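Local coordinates for protein DnaJ homolog dnj-2 (Caenorhabditis elegans, PDB 2QSA) that probably acts as a membrane-bound Hsp40-type co-chaperone of the DNAJC25 family, its J domain expected to engage an Hsp70 partner, at residues 6-18 and 71-85. Numbering follows the deposited sequence.
Sequences FAPELYCGLENCY and TLKDDEAKTNYDYYL
Tyr11 packs against Tyr81 and Tyr84 where the disulfide-closed N-terminal loop of this all-helical J domain lies on helix 75-86 and the end of helix 52-73. The edge of Tyr81 meets the face of Tyr11, ring planes 66° apart, with Tyr81 CD1 3.3 Å from Tyr11 CG, while the Tyr84 ring lies obliquely beside Tyr11. With CG anti to the backbone N, both helix tyrosines extend toward the loop, and each hydroxyl accepts a backbone N-H from it. Cys17 N reaches Tyr81 OH at 2.8 Å in a nearly straight bond (170°), and Ala7 N reaches Tyr84 OH at 2.9 Å. Water 1 links Tyr84 OH to the carbonyls of Leu10 and Gly13; water 3 joins Tyr81 OH to Glu15 O. Phe6 extends the aromatic cluster, its CZ packing on Leu85 CD2. Behind the first shell, the Cys12-Cys17 disulfide ties the loop to the start of helix 17-20 and sets Cys17 SG obliquely against the Tyr81 ring, 4.2 Å from its centroid. Tyr98 of helix 91-101 adds an edge-to-face partner for Tyr11. Tyr18 sits as a knob among Leu72, Lys78, Tyr81 and Asp82, with Leu72 CD2 over one ring face. Lys78 NZ forms a salt bridge with Asp82 OD2 at 2.9 Å and a weak hydrogen bond to Tyr18 OH, holding the carboxylate whose OD1 accepts the hydrogen bond from Tyr18 OH through its syn lone pair, at 2.5 Å.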
loop_
_atom_site.group_PDB
_atom_site.type_symbol
_atom_site.label_atom_id
_atom_site.label_comp_id
_atom_site.label_asym_id
_atom_site.label_seq_id
_atom_site.Cartn_x
_atom_site.Cartn_y
_atom_site.Cartn_z
ATOM N N PHE A 6 -0.940 2.460 13.409
ATOM C CA PHE A 6 -0.116 2.735 12.222
ATOM C C PHE A 6 0.632 4.062 12.348
ATOM O O PHE A 6 0.203 4.986 13.043
ATOM C CB PHE A 6 -0.935 2.805 10.918
ATOM C CG PHE A 6 -1.613 1.511 10.522
ATOM C CD1 PHE A 6 -1.353 0.326 11.220
ATOM C CD2 PHE A 6 -2.484 1.473 9.426
ATOM C CE1 PHE A 6 -1.946 -0.892 10.859
ATOM C CE2 PHE A 6 -3.114 0.284 9.068
ATOM C CZ PHE A 6 -2.829 -0.926 9.770
ATOM N N ALA A 7 1.726 4.155 11.594
ATOM C CA ALA A 7 2.440 5.398 11.411
ATOM C C ALA A 7 2.114 5.968 10.036
ATOM O O ALA A 7 2.274 5.293 9.024
ATOM C CB ALA A 7 3.983 5.167 11.579
ATOM N N PRO A 8 1.649 7.233 9.979
ATOM C CA PRO A 8 1.377 7.905 8.690
ATOM C C PRO A 8 2.536 7.838 7.677
ATOM O O PRO A 8 2.309 7.745 6.463
ATOM C CB PRO A 8 1.083 9.368 9.115
ATOM C CG PRO A 8 0.490 9.208 10.486
ATOM C CD PRO A 8 1.292 8.090 11.139
ATOM N N GLU A 9 3.781 7.886 8.153
ATOM C CA GLU A 9 4.905 7.924 7.223
ATOM C C GLU A 9 5.306 6.544 6.684
ATOM O O GLU A 9 6.110 6.458 5.764
ATOM C CB GLU A 9 6.112 8.648 7.816
ATOM C CG GLU A 9 6.628 8.042 9.102
ATOM C CD GLU A 9 6.011 8.663 10.340
ATOM O OE1 GLU A 9 4.788 8.923 10.359
ATOM O OE2 GLU A 9 6.759 8.888 11.309
ATOM N N LEU A 10 4.760 5.463 7.242
ATOM C CA LEU A 10 5.175 4.119 6.765
ATOM C C LEU A 10 4.133 3.495 5.832
ATOM O O LEU A 10 2.934 3.630 6.051
ATOM C CB LEU A 10 5.426 3.154 7.940
ATOM C CG LEU A 10 6.405 3.588 9.042
ATOM C CD1 LEU A 10 6.455 2.532 10.139
ATOM C CD2 LEU A 10 7.769 3.829 8.480
ATOM N N TYR A 11 4.619 2.792 4.804
ATOM C CA TYR A 11 3.733 1.972 3.962
ATOM C C TYR A 11 2.541 2.795 3.442
ATOM O O TYR A 11 2.758 3.884 2.880
ATOM C CB TYR A 11 3.292 0.738 4.774
ATOM C CG TYR A 11 4.485 -0.113 5.190
ATOM C CD1 TYR A 11 5.247 -0.777 4.212
ATOM C CD2 TYR A 11 4.862 -0.251 6.541
ATOM C CE1 TYR A 11 6.343 -1.584 4.560
ATOM C CE2 TYR A 11 5.971 -1.049 6.895
ATOM C CZ TYR A 11 6.678 -1.715 5.915
ATOM O OH TYR A 11 7.750 -2.496 6.269
ATOM N N CYS A 12 1.311 2.275 3.596
ATOM C CA CYS A 12 0.119 2.996 3.090
ATOM C C CYS A 12 -0.461 3.977 4.130
ATOM O O CYS A 12 -1.642 4.361 4.025
ATOM C CB CYS A 12 -0.975 2.004 2.637
ATOM S SG CYS A 12 -0.341 0.952 1.283
ATOM N N GLY A 13 0.367 4.384 5.088
ATOM C CA GLY A 13 -0.013 5.415 6.052
ATOM C C GLY A 13 -1.101 4.933 6.982
ATOM O O GLY A 13 -0.949 3.851 7.592
ATOM N N LEU A 14 -2.213 5.690 7.072
ATOM C CA LEU A 14 -3.304 5.278 7.966
ATOM C C LEU A 14 -4.357 4.348 7.311
ATOM O O LEU A 14 -5.391 4.024 7.921
ATOM C CB LEU A 14 -3.907 6.504 8.666
ATOM C CG LEU A 14 -2.842 7.220 9.520
ATOM C CD1 LEU A 14 -3.567 8.386 10.262
ATOM C CD2 LEU A 14 -2.160 6.276 10.523
ATOM N N GLU A 15 -4.029 3.831 6.115
ATOM C CA GLU A 15 -4.772 2.726 5.524
ATOM C C GLU A 15 -3.923 1.498 5.539
ATOM O O GLU A 15 -2.681 1.575 5.454
ATOM C CB GLU A 15 -5.121 3.007 4.042
ATOM C CG GLU A 15 -6.191 4.072 3.911
ATOM C CD GLU A 15 -6.476 4.340 2.437
ATOM O OE1 GLU A 15 -5.672 5.085 1.844
ATOM O OE2 GLU A 15 -7.454 3.753 1.904
ATOM N N ASN A 16 -4.608 0.369 5.653
ATOM C CA ASN A 16 -3.948 -0.951 5.532
ATOM C C ASN A 16 -3.759 -1.260 4.032
ATOM O O ASN A 16 -4.690 -1.101 3.210
ATOM C CB ASN A 16 -4.868 -1.974 6.222
ATOM C CG ASN A 16 -4.367 -3.407 6.094
ATOM O OD1 ASN A 16 -3.920 -3.840 5.036
ATOM N ND2 ASN A 16 -4.504 -4.166 7.171
ATOM N N CYS A 17 -2.525 -1.581 3.608
ATOM C CA CYS A 17 -2.266 -1.773 2.153
ATOM C C CYS A 17 -3.117 -2.906 1.522
ATOM O O CYS A 17 -3.463 -2.829 0.315
ATOM C CB CYS A 17 -0.778 -2.091 1.883
ATOM S SG CYS A 17 0.389 -0.792 2.309
ATOM N N TYR A 18 -3.392 -3.964 2.305
ATOM C CA TYR A 18 -4.325 -5.004 1.780
ATOM C C TYR A 18 -5.692 -4.363 1.472
ATOM O O TYR A 18 -6.282 -4.639 0.422
ATOM C CB TYR A 18 -4.517 -6.119 2.773
ATOM C CG TYR A 18 -3.317 -6.971 2.999
ATOM C CD1 TYR A 18 -2.999 -8.032 2.114
ATOM C CD2 TYR A 18 -2.486 -6.749 4.096
ATOM C CE1 TYR A 18 -1.888 -8.878 2.368
ATOM C CE2 TYR A 18 -1.375 -7.601 4.372
ATOM C CZ TYR A 18 -1.079 -8.643 3.478
ATOM O OH TYR A 18 -0.002 -9.476 3.741
ATOM N N THR A 71 4.495 -2.649 -1.713
ATOM C CA THR A 71 4.661 -3.244 -0.388
ATOM C C THR A 71 4.297 -4.722 -0.404
ATOM O O THR A 71 4.982 -5.524 0.243
ATOM C CB THR A 71 3.743 -2.516 0.594
ATOM O OG1 THR A 71 4.154 -1.121 0.624
ATOM C CG2 THR A 71 3.789 -3.149 2.010
ATOM N N LEU A 72 3.238 -5.075 -1.138
ATOM C CA LEU A 72 2.719 -6.436 -1.033
ATOM C C LEU A 72 3.322 -7.379 -2.074
ATOM O O LEU A 72 3.295 -8.599 -1.883
ATOM C CB LEU A 72 1.201 -6.460 -1.097
ATOM C CG LEU A 72 0.519 -5.699 0.060
ATOM C CD1 LEU A 72 -1.003 -5.647 -0.186
ATOM C CD2 LEU A 72 0.873 -6.389 1.375
ATOM N N LYS A 73 3.821 -6.838 -3.182
ATOM C CA LYS A 73 4.321 -7.691 -4.287
ATOM C C LYS A 73 5.740 -8.185 -4.030
ATOM O O LYS A 73 6.139 -9.256 -4.545
ATOM C CB LYS A 73 4.262 -6.941 -5.629
ATOM C CG LYS A 73 4.693 -7.750 -6.858
ATOM C CD LYS A 73 3.717 -8.857 -7.200
ATOM C CE LYS A 73 3.937 -9.391 -8.630
ATOM N NZ LYS A 73 5.372 -9.717 -8.896
ATOM N N ASP A 74 6.505 -7.363 -3.297
ATOM C CA ASP A 74 7.875 -7.711 -2.942
ATOM C C ASP A 74 7.878 -8.610 -1.707
ATOM O O ASP A 74 7.381 -8.241 -0.648
ATOM C CB ASP A 74 8.698 -6.454 -2.661
ATOM C CG ASP A 74 10.150 -6.777 -2.394
ATOM O OD1 ASP A 74 10.834 -7.169 -3.374
ATOM O OD2 ASP A 74 10.601 -6.659 -1.225
ATOM N N ASP A 75 8.444 -9.809 -1.836
ATOM C CA ASP A 75 8.368 -10.771 -0.702
ATOM C C ASP A 75 8.916 -10.258 0.641
ATOM O O ASP A 75 8.319 -10.487 1.699
ATOM C CB ASP A 75 9.086 -12.071 -1.047
ATOM C CG ASP A 75 8.447 -12.789 -2.220
ATOM O OD1 ASP A 75 7.410 -12.337 -2.737
ATOM O OD2 ASP A 75 9.052 -13.781 -2.662
ATOM N N GLU A 76 10.059 -9.572 0.567
ATOM C CA GLU A 76 10.720 -9.038 1.755
ATOM C C GLU A 76 9.911 -7.899 2.379
ATOM O O GLU A 76 9.699 -7.885 3.603
ATOM C CB GLU A 76 12.136 -8.554 1.432
ATOM C CG GLU A 76 12.933 -8.087 2.632
ATOM C CD GLU A 76 14.415 -7.958 2.345
ATOM O OE1 GLU A 76 14.817 -7.899 1.154
ATOM O OE2 GLU A 76 15.177 -7.935 3.320
ATOM N N ALA A 77 9.428 -6.984 1.539
ATOM C CA ALA A 77 8.607 -5.838 2.001
ATOM C C ALA A 77 7.348 -6.411 2.660
ATOM O O ALA A 77 6.937 -5.928 3.720
ATOM C CB ALA A 77 8.240 -4.917 0.826
ATOM N N LYS A 78 6.746 -7.437 2.028
ATOM C CA LYS A 78 5.476 -7.984 2.539
ATOM C C LYS A 78 5.736 -8.650 3.895
ATOM O O LYS A 78 4.932 -8.505 4.809
ATOM C CB LYS A 78 4.849 -8.999 1.551
ATOM C CG LYS A 78 3.516 -9.505 2.033
ATOM C CD LYS A 78 2.913 -10.463 1.024
ATOM C CE LYS A 78 1.516 -10.939 1.503
ATOM N NZ LYS A 78 1.615 -11.745 2.787
ATOM N N THR A 79 6.846 -9.371 4.019
ATOM C CA THR A 79 7.162 -10.025 5.304
ATOM C C THR A 79 7.327 -8.933 6.388
ATOM O O THR A 79 6.762 -9.030 7.486
ATOM C CB THR A 79 8.444 -10.875 5.143
ATOM O OG1 THR A 79 8.165 -11.964 4.253
ATOM C CG2 THR A 79 8.903 -11.403 6.510
ATOM N N ASN A 80 8.039 -7.853 6.041
ATOM C CA ASN A 80 8.192 -6.704 6.958
ATOM C C ASN A 80 6.837 -6.070 7.297
ATOM O O ASN A 80 6.545 -5.742 8.462
ATOM C CB ASN A 80 9.093 -5.636 6.327
ATOM C CG ASN A 80 10.578 -6.070 6.296
ATOM O OD1 ASN A 80 10.945 -7.036 6.934
ATOM N ND2 ASN A 80 11.406 -5.350 5.559
ATOM N N TYR A 81 6.011 -5.912 6.268
ATOM C CA TYR A 81 4.688 -5.297 6.448
ATOM C C TYR A 81 3.792 -6.102 7.388
ATOM O O TYR A 81 3.204 -5.552 8.361
ATOM C CB TYR A 81 3.983 -5.156 5.089
ATOM C CG TYR A 81 2.736 -4.271 5.234
ATOM C CD1 TYR A 81 2.845 -2.947 5.728
ATOM C CD2 TYR A 81 1.449 -4.755 4.907
ATOM C CE1 TYR A 81 1.737 -2.130 5.899
ATOM C CE2 TYR A 81 0.321 -3.958 5.079
ATOM C CZ TYR A 81 0.448 -2.642 5.560
ATOM O OH TYR A 81 -0.629 -1.834 5.701
ATOM N N ASP A 82 3.741 -7.410 7.134
ATOM C CA ASP A 82 2.962 -8.293 7.990
ATOM C C ASP A 82 3.448 -8.267 9.456
ATOM O O ASP A 82 2.640 -8.279 10.398
ATOM C CB ASP A 82 3.002 -9.706 7.410
ATOM C CG ASP A 82 2.172 -9.840 6.143
ATOM O OD1 ASP A 82 1.332 -8.958 5.837
ATOM O OD2 ASP A 82 2.374 -10.851 5.415
ATOM N N TYR A 83 4.758 -8.214 9.644
ATOM C CA TYR A 83 5.333 -8.106 10.987
ATOM C C TYR A 83 4.885 -6.792 11.677
ATOM O O TYR A 83 4.458 -6.778 12.835
ATOM C CB TYR A 83 6.851 -8.186 10.912
ATOM C CG TYR A 83 7.449 -8.349 12.287
ATOM C CD1 TYR A 83 7.755 -9.611 12.776
ATOM C CD2 TYR A 83 7.666 -7.250 13.089
ATOM C CE1 TYR A 83 8.298 -9.760 14.037
ATOM C CE2 TYR A 83 8.221 -7.369 14.353
ATOM C CZ TYR A 83 8.516 -8.640 14.828
ATOM O OH TYR A 83 9.067 -8.782 16.085
ATOM N N TYR A 84 4.974 -5.699 10.935
ATOM C CA TYR A 84 4.462 -4.394 11.403
ATOM C C TYR A 84 2.980 -4.413 11.792
ATOM O O TYR A 84 2.604 -3.893 12.845
ATOM C CB TYR A 84 4.685 -3.428 10.246
ATOM C CG TYR A 84 3.964 -2.103 10.288
ATOM C CD1 TYR A 84 4.354 -1.105 11.209
ATOM C CD2 TYR A 84 2.971 -1.781 9.315
ATOM C CE1 TYR A 84 3.732 0.170 11.206
ATOM C CE2 TYR A 84 2.341 -0.513 9.313
ATOM C CZ TYR A 84 2.733 0.460 10.218
ATOM O OH TYR A 84 2.141 1.692 10.168
ATOM N N LEU A 85 2.145 -5.016 10.941
ATOM C CA LEU A 85 0.721 -5.150 11.276
ATOM C C LEU A 85 0.552 -5.930 12.604
ATOM O O LEU A 85 -0.274 -5.574 13.450
ATOM C CB LEU A 85 -0.051 -5.870 10.173
ATOM C CG LEU A 85 -0.204 -5.107 8.849
ATOM C CD1 LEU A 85 -1.023 -6.023 7.910
ATOM C CD2 LEU A 85 -0.934 -3.722 9.037
HETATM O O HOH W 1 1.179 2.348 7.749
HETATM O O HOH W 2 9.780 -3.073 4.427
HETATM O O HOH W 3 -0.076 0.698 5.913
#